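Side-chain contacts in uncharacterized protein (PDB 4YBV), which probably hydrolyses thioesters, as a hot dog-fold enzyme of the thioesterase superfamily: residues T10-I15 and T30-A35; V23-P28 and C53-A58; A44-G49 and A75-S80; A90-I93 and T99-W102; D103-N108 and I114-G119. The protein carries 1 engineered substitution. One frame throughout, in Å; residues are numbered along the deposited sequence. Where two conformers were deposited one is given.

Contact 1. Residues T10-I15 and T30-A35; sequences TFEMSI and TDKVKA. Engineered in segment 30-35: Ala-35 (natural residue Gln).
Lys-32 reaches across to the end of the short helix 7-10 and gives its NZ to the carbonyl oxygen of Thr-10. The bond, 3.0 Å from Lys-32 NZ to Thr-10 O, lies in the carbonyl plane. A long flexible chain suits this place: it bends once, at chi3 (64°), and otherwise runs extended past Thr-10, whose CG2 it crosses at about a right angle, 4.2 Å from Lys-32 CE. Its ammonium group meets a carbonyl at the C-terminal end of a helix, where the carbonyl ends of the last turn may weakly favour a positive charge. Glu-12 OE2 stands 4.4 Å from Lys-32 NZ, too far for a salt bridge but probably near enough to add a mild attraction. The helix stops here in a Schellman motif, Glu-12 being the first residue beyond it and having positive phi. In this hot dog-type fold the contact thus ties the N-terminal helix to the loop that leads from strand 22-28 into the central helix 42-60. Lys-32 and Thr-10 also meet the second subunit: Thr-10 OG1 bonds to Lys-32 O of that chain, and the reverse bond forms as well. Val-33, next along, faces inward and is apolar, as the buried side of the loop requires. Its CG1 sits over one face of the Phe-11 ring, 3.8 Å from the centroid and displaced toward the rim, a CH-pi contact; the closest ring atoms, Phe-11 CD1 and CE1, are both 3.5 Å from Val-33 CG1. The same ring also packs on Ala-44 of the central helix and on Met-27.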
# COMPACT_ATOMS: atom_id res chain seq x y z
N THR A 10 21.57 -15.36 -4.55
CA THR A 10 22.02 -14.33 -5.46
C THR A 10 22.32 -13.05 -4.71
O THR A 10 23.27 -12.34 -5.03
CB THR A 10 20.96 -14.04 -6.54
OG1 THR A 10 20.64 -15.24 -7.24
CG2 THR A 10 21.48 -13.00 -7.50
N PHE A 11 21.50 -12.76 -3.69
CA PHE A 11 21.66 -11.50 -2.96
C PHE A 11 22.61 -11.66 -1.77
O PHE A 11 22.83 -10.71 -1.05
CB PHE A 11 20.30 -10.96 -2.44
CG PHE A 11 19.48 -10.23 -3.50
CD1 PHE A 11 19.90 -10.19 -4.83
CD2 PHE A 11 18.28 -9.58 -3.16
CE1 PHE A 11 19.14 -9.51 -5.80
CE2 PHE A 11 17.53 -8.91 -4.13
CZ PHE A 11 17.96 -8.87 -5.44
N GLU A 12 23.13 -12.86 -1.57
CA GLU A 12 24.05 -13.13 -0.44
C GLU A 12 23.40 -12.78 0.90
O GLU A 12 24.01 -12.09 1.74
CB GLU A 12 25.36 -12.35 -0.60
CG GLU A 12 26.06 -12.65 -1.91
CD GLU A 12 27.48 -12.14 -1.90
OE1 GLU A 12 28.16 -12.31 -0.86
OE2 GLU A 12 27.89 -11.57 -2.92
N MET A 13 22.15 -13.22 1.06
CA MET A 13 21.38 -12.99 2.29
C MET A 13 21.90 -13.85 3.41
O MET A 13 22.21 -15.03 3.18
CB MET A 13 19.90 -13.29 2.08
CG MET A 13 19.22 -12.41 1.00
SD MET A 13 17.46 -12.67 1.09
CE MET A 13 16.96 -11.81 -0.40
N SER A 14 21.99 -13.30 4.61
CA SER A 14 22.25 -14.16 5.79
C SER A 14 21.27 -13.89 6.92
O SER A 14 20.96 -12.74 7.24
CB SER A 14 23.70 -14.01 6.29
OG SER A 14 24.00 -12.66 6.56
N ILE A 15 20.75 -14.96 7.48
CA ILE A 15 19.86 -14.89 8.63
C ILE A 15 20.68 -14.61 9.87
O ILE A 15 21.39 -15.49 10.32
CB ILE A 15 19.09 -16.19 8.86
CG1 ILE A 15 18.32 -16.62 7.63
CG2 ILE A 15 18.13 -16.04 10.04
CD1 ILE A 15 17.41 -15.58 7.21
N THR A 30 26.06 -4.50 -2.96
CA THR A 30 27.07 -4.69 -4.00
C THR A 30 26.58 -4.12 -5.33
O THR A 30 25.41 -3.78 -5.44
CB THR A 30 27.43 -6.19 -4.16
OG1 THR A 30 26.28 -6.91 -4.63
CG2 THR A 30 27.86 -6.78 -2.81
N ASP A 31 27.47 -4.00 -6.33
CA ASP A 31 27.10 -3.48 -7.65
C ASP A 31 25.91 -4.26 -8.20
O ASP A 31 25.03 -3.69 -8.81
CB ASP A 31 28.27 -3.56 -8.64
CG ASP A 31 29.41 -2.59 -8.31
OD1 ASP A 31 29.14 -1.45 -7.85
OD2 ASP A 31 30.57 -2.98 -8.50
N LYS A 32 25.92 -5.58 -7.97
CA LYS A 32 24.85 -6.50 -8.38
C LYS A 32 23.43 -6.10 -7.99
O LYS A 32 22.49 -6.43 -8.72
CB LYS A 32 25.11 -7.91 -7.81
CG LYS A 32 25.71 -8.89 -8.81
CD LYS A 32 26.23 -10.16 -8.13
CE LYS A 32 25.14 -10.97 -7.47
NZ LYS A 32 25.73 -12.10 -6.69
N VAL A 33 23.25 -5.44 -6.84
CA VAL A 33 21.91 -5.09 -6.34
C VAL A 33 21.69 -3.58 -6.32
O VAL A 33 20.70 -3.09 -5.74
CB VAL A 33 21.67 -5.67 -4.90
CG1 VAL A 33 21.56 -7.16 -4.95
CG2 VAL A 33 22.78 -5.27 -3.95
N LYS A 34 22.58 -2.81 -6.94
CA LYS A 34 22.37 -1.38 -7.01
C LYS A 34 21.40 -1.02 -8.17
O LYS A 34 21.25 -1.78 -9.10
CB LYS A 34 23.70 -0.63 -7.19
CG LYS A 34 24.61 -0.73 -6.01
CD LYS A 34 25.87 0.13 -6.18
CE LYS A 34 26.75 0.07 -4.91
NZ LYS A 34 27.86 1.07 -4.99
N ALA A 35 20.88 0.18 -8.13
CA ALA A 35 20.17 0.78 -9.19
C ALA A 35 21.37 1.36 -9.98
O ALA A 35 22.43 1.47 -9.44
CB ALA A 35 19.28 1.89 -8.71

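Contact 2. Residues V23-P28 and C53-A58; sequences VVISMP and CSLGSA
Strand 23-28 and helix segment 53-58 run in roughly opposite directions, at 146°, with their axes 8.5 Å from each other at closest approach. The backbones come nearest where Val-23 lies beside Gly-56, with 5.9 Å between Val-23 CA and Gly-56 CA. Glycine fits this spot because it puts bare main chain against the strand: Val-23 CG2 rests 3.5 Å from Gly-56 CA and almost as close to Gly-56 N. The valine branch that does this stands anti to its own carbonyl carbon, while CG1, anti to the backbone N (chi1 179°), is left to lie 4.5 Å from Leu-55 CB. This is the central arrangement of the hot dog fold, in which a long helix, the sausage, lies in the concave face of an antiparallel sheet, the bun; strand 22-28 supplies part of that face. Two residues farther along the strand, Ile-25 points the same way and meets Leu-55. The side chains cross at about a right angle and touch through their end methyls, Ile-25 CD1 and Leu-55 CD1, which are 3.4 Å apart, tighter than usual van der Waals contact. Branched aliphatic residues suit both positions, since each presents a compact apolar end to the helix-sheet interface. Ile-25 packs on Leu-48, Thr-51 and Ala-52 of the helix as well, and Ile-15 of the edge strand touches both Ile-25 and Leu-55.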
# COMPACT_ATOMS: atom_id res chain seq x y z
N VAL A 23 12.25 -11.99 12.57
CA VAL A 23 13.33 -12.41 11.67
C VAL A 23 14.26 -11.25 11.34
O VAL A 23 13.83 -10.16 10.98
CB VAL A 23 12.77 -13.01 10.37
CG1 VAL A 23 13.91 -13.40 9.44
CG2 VAL A 23 11.92 -14.21 10.68
N VAL A 24 15.55 -11.48 11.48
CA VAL A 24 16.51 -10.46 11.13
C VAL A 24 17.38 -11.07 10.03
O VAL A 24 18.07 -12.07 10.27
CB VAL A 24 17.36 -10.01 12.38
CG1 VAL A 24 18.28 -8.84 12.06
CG2 VAL A 24 16.41 -9.66 13.56
N ILE A 25 17.31 -10.50 8.83
CA ILE A 25 18.15 -10.92 7.68
C ILE A 25 18.90 -9.78 7.08
O ILE A 25 18.34 -8.71 6.91
CB ILE A 25 17.32 -11.50 6.52
CG1 ILE A 25 16.15 -12.28 7.00
CG2 ILE A 25 18.16 -12.34 5.61
CD1 ILE A 25 15.44 -12.89 5.84
N SER A 26 20.14 -9.99 6.68
CA SER A 26 20.92 -8.91 6.10
C SER A 26 21.57 -9.32 4.78
O SER A 26 21.57 -10.51 4.42
CB SER A 26 22.00 -8.43 7.10
OG SER A 26 22.85 -9.49 7.47
N MET A 27 22.13 -8.35 4.08
CA MET A 27 22.81 -8.64 2.81
C MET A 27 23.72 -7.49 2.48
O MET A 27 23.47 -6.37 2.92
CB MET A 27 21.79 -8.88 1.68
CG MET A 27 21.09 -7.62 1.21
SD MET A 27 19.78 -7.94 -0.03
CE MET A 27 19.40 -6.31 -0.54
N PRO A 28 24.82 -7.77 1.74
CA PRO A 28 25.76 -6.72 1.31
C PRO A 28 25.23 -5.85 0.18
O PRO A 28 24.59 -6.35 -0.73
CB PRO A 28 26.98 -7.51 0.82
CG PRO A 28 26.43 -8.83 0.37
CD PRO A 28 25.26 -9.11 1.32
N CYS A 53 9.63 -11.80 5.85
CA CYS A 53 8.40 -12.25 6.49
C CYS A 53 7.89 -13.60 5.95
O CYS A 53 7.15 -14.30 6.65
CB CYS A 53 7.30 -11.19 6.44
SG CYS A 53 7.07 -10.27 5.00
N SER A 54 8.32 -14.00 4.76
CA SER A 54 8.12 -15.38 4.31
C SER A 54 8.79 -16.42 5.27
O SER A 54 8.15 -17.40 5.71
CB SER A 54 8.67 -15.52 2.87
OG SER A 54 8.47 -16.83 2.36
N LEU A 55 10.07 -16.20 5.58
CA LEU A 55 10.77 -17.02 6.57
C LEU A 55 10.05 -17.01 7.93
O LEU A 55 9.87 -18.06 8.55
CB LEU A 55 12.21 -16.55 6.73
CG LEU A 55 13.07 -16.78 5.50
CD1 LEU A 55 14.39 -16.07 5.62
CD2 LEU A 55 13.28 -18.27 5.23
N GLY A 56 9.65 -15.82 8.38
CA GLY A 56 8.93 -15.71 9.65
C GLY A 56 7.65 -16.53 9.71
O GLY A 56 7.43 -17.33 10.65
N SER A 57 6.80 -16.36 8.70
CA SER A 57 5.54 -17.06 8.70
C SER A 57 5.78 -18.56 8.58
O SER A 57 5.06 -19.36 9.22
CB SER A 57 4.63 -16.56 7.58
OG SER A 57 4.08 -15.30 7.93
N ALA A 58 6.79 -18.96 7.80
CA ALA A 58 7.15 -20.37 7.69
C ALA A 58 7.57 -20.93 9.06
O ALA A 58 7.18 -22.04 9.41
CB ALA A 58 8.27 -20.57 6.67

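Contact 3. Residues A44-G49 and A75-S80; sequences ASIALG and ANHIHS
Ile-46 of the helix makes the apolar contact with Ala-75 of the strand. Its CG1 and CD1 both lie 3.8 Å from Ala-75 CB, so the small methyl of the strand is met by two successive carbons of the isoleucine chain. Placing CG1 anti to the carbonyl carbon (chi1 -70°), with the extension to CD1 nearly straight (chi2 170°), carries the branch out from the helix onto the strand. Alanine fits opposite it because a single methyl lets the helix come near the sheet, with 7.1 Å between Ile-46 CA and Ala-75 CA.

The second kind of contact joins the same aliphatic chain to an imidazole. Ile-46 and His-77 cross at about a right angle; Ile-46 CD1 is 3.8 Å from His-77 NE2 and 3.9 Å from His-77 CE1, approaching the ring obliquely. His-77 NE2 is hydrogen-bonded across the subunit interface to Glu-50 OE1 of the second subunit. Aliphatic packing on the ring and this bond together would restrict how the imidazole turns.

The interface is close by on the helix side too, for Ile-46 packs on Ile-46 of the second subunit. Ala-75 and Asn-76 pair in an antiparallel ladder with a strand of that chain, carrying the sheet from one subunit into the next, the arrangement characteristic of the hot dog dimer, in which two central helices lie against one continuous sheet.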
# COMPACT_ATOMS: atom_id res chain seq x y z
N ALA A 44 15.48 -4.46 -4.49
CA ALA A 44 16.34 -5.40 -3.78
C ALA A 44 15.97 -5.35 -2.28
O ALA A 44 15.80 -6.38 -1.64
CB ALA A 44 17.84 -5.06 -4.01
N SER A 45 15.88 -4.13 -1.75
CA SER A 45 15.46 -3.89 -0.37
C SER A 45 14.11 -4.58 -0.11
O SER A 45 13.98 -5.37 0.82
CB SER A 45 15.35 -2.39 -0.11
OG SER A 45 15.10 -2.11 1.26
N ILE A 46 13.13 -4.29 -0.98
CA ILE A 46 11.81 -4.90 -0.84
C ILE A 46 11.89 -6.44 -0.89
O ILE A 46 11.23 -7.11 -0.09
CB ILE A 46 10.81 -4.40 -1.94
CG1 ILE A 46 10.43 -2.94 -1.69
CG2 ILE A 46 9.53 -5.27 -1.95
CD1 ILE A 46 9.63 -2.28 -2.89
N ALA A 47 12.72 -6.98 -1.78
CA ALA A 47 12.85 -8.45 -1.90
C ALA A 47 13.41 -9.06 -0.59
O ALA A 47 12.96 -10.12 -0.13
CB ALA A 47 13.76 -8.81 -3.05
N LEU A 48 14.40 -8.38 -0.01
CA LEU A 48 14.90 -8.77 1.33
C LEU A 48 13.76 -8.80 2.35
O LEU A 48 13.56 -9.79 3.06
CB LEU A 48 15.99 -7.82 1.77
CG LEU A 48 16.73 -8.12 3.09
CD1 LEU A 48 17.58 -9.37 2.97
CD2 LEU A 48 17.61 -6.94 3.41
N GLY A 49 12.96 -7.72 2.40
CA GLY A 49 11.78 -7.69 3.27
C GLY A 49 10.78 -8.83 3.10
O GLY A 49 10.32 -9.48 4.08
N ALA A 75 5.66 -0.66 0.66
CA ALA A 75 6.96 -0.12 1.05
C ALA A 75 7.07 1.40 0.85
O ALA A 75 6.59 1.93 -0.16
CB ALA A 75 8.04 -0.81 0.27
N ASN A 76 7.71 2.08 1.80
CA ASN A 76 8.19 3.45 1.66
C ASN A 76 9.68 3.41 1.66
O ASN A 76 10.32 2.86 2.57
CB ASN A 76 7.75 4.38 2.82
CG ASN A 76 6.36 4.91 2.66
OD1 ASN A 76 5.38 4.22 2.97
ND2 ASN A 76 6.24 6.17 2.25
N HIS A 77 10.25 4.05 0.65
CA HIS A 77 11.69 4.22 0.54
C HIS A 77 12.07 5.53 1.25
O HIS A 77 11.42 6.56 1.01
CB HIS A 77 12.09 4.21 -0.96
CG HIS A 77 11.81 2.89 -1.65
ND1 HIS A 77 12.34 1.69 -1.21
CD2 HIS A 77 11.06 2.60 -2.74
CE1 HIS A 77 11.95 0.72 -2.02
NE2 HIS A 77 11.16 1.25 -2.95
N ILE A 78 13.09 5.49 2.11
CA ILE A 78 13.42 6.62 2.99
C ILE A 78 14.80 7.19 2.68
O ILE A 78 14.91 8.12 1.92
CB ILE A 78 13.40 6.24 4.50
CG1 ILE A 78 12.09 5.56 4.90
CG2 ILE A 78 13.65 7.47 5.39
CD1 ILE A 78 10.89 6.44 4.75
N HIS A 79 15.84 6.62 3.27
CA HIS A 79 17.21 6.99 2.92
C HIS A 79 17.77 5.98 1.94
O HIS A 79 17.12 5.01 1.60
CB HIS A 79 18.11 7.04 4.16
CG HIS A 79 17.80 8.17 5.09
ND1 HIS A 79 17.02 8.01 6.22
CD2 HIS A 79 18.17 9.47 5.07
CE1 HIS A 79 16.92 9.17 6.85
NE2 HIS A 79 17.62 10.07 6.17
N SER A 80 19.00 6.23 1.50
CA SER A 80 19.66 5.34 0.56
C SER A 80 20.81 4.64 1.23
O SER A 80 21.24 5.01 2.34
CB SER A 80 20.15 6.11 -0.67
OG SER A 80 21.18 7.02 -0.31

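Contact 4. Residues A90-I93 and T99-W102; sequences AEII and THVW
Ile-92 forms the bump and the indole of Trp-102 the broad surface that receives it. Ile-92 CB lies 3.9 Å from the centroid of the six-membered ring and only 6° off its normal, a CH-pi contact over the face. Because Ile-92 holds CG1 anti to its backbone N (chi1 -165°), the chain runs on along the indole, and Ile-92 CD1 ends between it and His-100, 4.1 Å from His-100 CB. The flat ring also lies against main chain: Trp-102 CE3 is 3.3 Å from Ile-92 N, while Ala-90 O comes up at the ring edge near its plane, 3.6 Å from Trp-102 CZ3. Ala-90 is small enough to let that end of the indole in, its CB standing 3.7 Å from Trp-102 CE3. Tryptophan suits the place because its broad ring takes Ile-92 over a face while its rim reaches Ala-90, whereas its NE1 and His-100 ND1 both find Ser-57 OG on the central helix.

Where the chain turns a corner, Ile-93 lies against the main chain of Val-101 and Trp-102, its CD1 3.7 Å from Val-101 CG1. Ile-93 and Val-101 pack in turn on Leu-113 and Ile-78 of the third subunit. The corner is pinned by Ile-93 N bonding to Val-101 O at 2.8 Å. With Ile-92 and Trp-102 as an antiparallel non-hydrogen-bonded pair, this is a strongly twisted beta hairpin, its indole turned toward the helix in the curved sheet of a hot dog fold.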
# COMPACT_ATOMS: atom_id res chain seq x y z
N ALA A 90 11.98 -8.05 10.55
CA ALA A 90 10.58 -8.34 10.40
C ALA A 90 10.00 -8.71 11.78
O ALA A 90 10.47 -9.65 12.40
CB ALA A 90 10.36 -9.47 9.40
N GLU A 91 8.98 -7.99 12.23
CA GLU A 91 8.29 -8.36 13.47
C GLU A 91 6.82 -8.57 13.17
O GLU A 91 6.20 -7.74 12.50
CB GLU A 91 8.46 -7.28 14.55
CG GLU A 91 9.85 -6.64 14.62
CD GLU A 91 9.89 -5.41 15.54
OE1 GLU A 91 8.98 -5.28 16.40
OE2 GLU A 91 10.82 -4.58 15.40
N ILE A 92 6.24 -9.68 13.63
CA ILE A 92 4.84 -9.94 13.33
C ILE A 92 3.91 -8.95 14.08
O ILE A 92 4.18 -8.55 15.20
CB ILE A 92 4.45 -11.39 13.66
CG1 ILE A 92 3.13 -11.72 12.99
CG2 ILE A 92 4.45 -11.64 15.23
CD1 ILE A 92 2.86 -13.15 12.81
N ILE A 93 2.84 -8.54 13.40
CA ILE A 93 1.84 -7.59 13.91
C ILE A 93 0.60 -8.37 14.25
O ILE A 93 -0.09 -8.07 15.20
CB ILE A 93 1.40 -6.49 12.85
CG1 ILE A 93 2.56 -5.78 12.17
CG2 ILE A 93 0.48 -5.43 13.47
CD1 ILE A 93 2.09 -4.84 11.06
N THR A 99 -4.25 -15.51 7.64
CA THR A 99 -3.23 -14.56 7.22
C THR A 99 -2.32 -14.07 8.37
O THR A 99 -2.76 -13.94 9.51
CB THR A 99 -3.87 -13.33 6.52
OG1 THR A 99 -4.73 -12.67 7.44
CG2 THR A 99 -4.72 -13.76 5.32
N HIS A 100 -1.06 -13.81 8.05
CA HIS A 100 -0.15 -13.09 8.95
C HIS A 100 0.14 -11.71 8.41
O HIS A 100 0.34 -11.52 7.20
CB HIS A 100 1.17 -13.83 9.14
CG HIS A 100 1.02 -15.19 9.74
ND1 HIS A 100 2.08 -16.07 9.84
CD2 HIS A 100 -0.06 -15.82 10.26
CE1 HIS A 100 1.65 -17.19 10.39
NE2 HIS A 100 0.36 -17.06 10.66
N VAL A 101 0.23 -10.75 9.31
CA VAL A 101 0.59 -9.42 8.90
C VAL A 101 1.88 -9.06 9.59
O VAL A 101 1.96 -9.19 10.81
CB VAL A 101 -0.54 -8.42 9.23
CG1 VAL A 101 -0.12 -7.00 8.97
CG2 VAL A 101 -1.78 -8.80 8.43
N TRP A 102 2.90 -8.67 8.81
CA TRP A 102 4.26 -8.35 9.30
C TRP A 102 4.66 -6.91 9.12
O TRP A 102 4.36 -6.28 8.08
CB TRP A 102 5.32 -9.20 8.56
CG TRP A 102 5.31 -10.65 8.89
CD1 TRP A 102 4.51 -11.61 8.35
CD2 TRP A 102 6.14 -11.31 9.85
NE1 TRP A 102 4.80 -12.84 8.92
CE2 TRP A 102 5.79 -12.67 9.85
CE3 TRP A 102 7.15 -10.87 10.71
CZ2 TRP A 102 6.42 -13.61 10.68
CZ3 TRP A 102 7.78 -11.81 11.54
CH2 TRP A 102 7.40 -13.16 11.50

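Contact 5. Residues D103-N108 and I114-G119; sequences DIKIKN and ITVMRG
A classic beta bulge marks one end of this antiparallel hairpin: Ile-114 and Thr-115 both face Ile-106, whose carbonyl oxygen is gripped by two donors. Ile-114 N reaches Ile-106 O at 2.6 Å within the carbonyl plane, and Thr-115 N reaches it at 3.1 Å, tilted 22° from that plane. Regular pairing follows, Ile-106 N bonding to Thr-115 O and Ile-104 exchanging two bonds with Met-117.

Ile-104, Ile-106 and Met-117 lie on the face turned to the central helix. Ile-104 crosses Met-117 with CD1 3.8 Å from Met-117 CB, and Ile-106 CD1 lies 4.2 Å from Met-117 SD; long, pliable methionine adapts to both isoleucines. Thr-115 lies on the same face and bonds through OG1 to Ser-45 OG in one of the two conformers of that serine. On the other face Lys-105 NZ forms a salt bridge with Asp-103 OD2 at 2.8 Å, within one strand, and Arg-118 leads away to bond Asn-76 of the third subunit. Beyond the bulge, Ile-114 CD1 rests 3.4 Å from Asn-108 ND2, while Asn-108 OD1 accepts from Lys-110 N and Gln-112 N in the turn. One face toward the central helix is the hot dog pattern; here the other, with Asp-103, Val-116 and Arg-118, meets the third subunit.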
# COMPACT_ATOMS: atom_id res chain seq x y z
N ASP A 103 5.44 -6.41 10.07
CA ASP A 103 6.04 -5.09 9.96
C ASP A 103 7.53 -5.28 9.66
O ASP A 103 8.15 -6.07 10.31
CB ASP A 103 5.86 -4.33 11.27
CG ASP A 103 5.93 -2.86 11.08
OD1 ASP A 103 4.87 -2.30 10.73
OD2 ASP A 103 7.01 -2.28 11.30
N ILE A 104 8.08 -4.60 8.66
CA ILE A 104 9.50 -4.78 8.33
C ILE A 104 10.21 -3.44 8.24
O ILE A 104 9.78 -2.55 7.51
CB ILE A 104 9.74 -5.54 7.00
CG1 ILE A 104 8.90 -6.80 6.88
CG2 ILE A 104 11.21 -5.92 6.85
CD1 ILE A 104 7.68 -6.63 6.00
N LYS A 105 11.31 -3.30 8.98
CA LYS A 105 12.10 -2.10 8.89
C LYS A 105 13.50 -2.46 8.38
O LYS A 105 14.16 -3.36 8.89
CB LYS A 105 12.16 -1.39 10.24
CG LYS A 105 10.80 -0.75 10.62
CD LYS A 105 10.90 -0.09 12.00
CE LYS A 105 9.66 0.75 12.30
NZ LYS A 105 8.40 -0.00 12.06
N ILE A 106 13.95 -1.77 7.34
CA ILE A 106 15.23 -2.05 6.73
C ILE A 106 16.13 -0.85 6.85
O ILE A 106 15.76 0.26 6.43
CB ILE A 106 15.08 -2.47 5.26
CG1 ILE A 106 13.92 -3.48 5.19
CG2 ILE A 106 16.39 -3.02 4.75
CD1 ILE A 106 13.64 -4.11 3.86
N LYS A 107 17.28 -1.11 7.48
CA LYS A 107 18.25 -0.09 7.84
C LYS A 107 19.59 -0.32 7.21
O LYS A 107 19.95 -1.46 6.91
CB LYS A 107 18.45 -0.05 9.37
CG LYS A 107 17.19 0.28 10.14
CD LYS A 107 17.41 0.35 11.64
CE LYS A 107 16.14 0.79 12.31
NZ LYS A 107 16.30 0.69 13.80
N ASN A 108 20.35 0.76 7.03
CA ASN A 108 21.74 0.63 6.59
C ASN A 108 22.69 0.59 7.80
O ASN A 108 22.22 0.47 8.94
CB ASN A 108 22.15 1.76 5.61
CG ASN A 108 22.03 3.17 6.21
OD1 ASN A 108 21.91 3.37 7.44
ND2 ASN A 108 22.06 4.17 5.32
N ILE A 114 16.14 2.72 5.59
CA ILE A 114 16.24 2.74 4.14
C ILE A 114 14.85 2.49 3.54
O ILE A 114 14.46 3.13 2.55
CB ILE A 114 17.25 1.67 3.66
CG1 ILE A 114 18.62 1.97 4.24
CG2 ILE A 114 17.38 1.69 2.17
CD1 ILE A 114 19.11 3.34 3.92
N THR A 115 14.13 1.55 4.14
CA THR A 115 12.79 1.12 3.66
C THR A 115 11.94 0.71 4.83
O THR A 115 12.42 0.01 5.71
CB THR A 115 12.88 -0.10 2.71
OG1 THR A 115 13.77 0.20 1.63
CG2 THR A 115 11.52 -0.44 2.11
N VAL A 116 10.68 1.07 4.84
CA VAL A 116 9.74 0.64 5.86
C VAL A 116 8.64 -0.07 5.09
O VAL A 116 8.20 0.41 4.09
CB VAL A 116 9.25 1.76 6.75
CG1 VAL A 116 8.67 2.87 5.95
CG2 VAL A 116 8.19 1.26 7.66
N MET A 117 8.24 -1.23 5.55
CA MET A 117 7.35 -2.07 4.84
C MET A 117 6.33 -2.81 5.63
O MET A 117 6.56 -3.15 6.76
CB MET A 117 8.17 -3.23 4.29
CG MET A 117 8.79 -3.15 2.95
SD MET A 117 9.71 -4.60 2.38
CE MET A 117 8.50 -5.77 1.91
N ARG A 118 5.23 -3.14 4.99
CA ARG A 118 4.29 -4.05 5.66
C ARG A 118 4.01 -5.17 4.68
O ARG A 118 3.91 -4.92 3.47
CB ARG A 118 2.99 -3.34 6.11
CG ARG A 118 2.04 -4.16 7.04
CD ARG A 118 0.94 -3.28 7.69
NE ARG A 118 0.01 -2.88 6.66
CZ ARG A 118 -0.06 -1.67 6.12
NH1 ARG A 118 0.71 -0.68 6.55
NH2 ARG A 118 -0.91 -1.46 5.12
N GLY A 119 3.93 -6.40 5.17
CA GLY A 119 3.56 -7.51 4.33
C GLY A 119 2.45 -8.40 4.85
O GLY A 119 2.34 -8.66 6.04

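How the contacts relate
Contacts 2 and 3 share helix 42-60, packing its later and earlier turns against strands 22-28 and 67-77, two strands well separated in the sheet; their centres are about 14 Å apart. Contacts 4 and 5 share strand 99-107 and join it to its two neighbours, 85-95 and 113-124. Along the chain contact 2 interleaves with both contact 1 and contact 3; contacts 4 and 5 then follow in series. Contacts 3 and 5 are close neighbours, about 6 Å between centres, whereas contacts 1 and 4 lie about 24 Å apart on opposite sides of the chain's centre. Helix and sheet thus form one hot dog unit, with contacts 1 and 3 reaching the second subunit and 3, 4 and 5 the third.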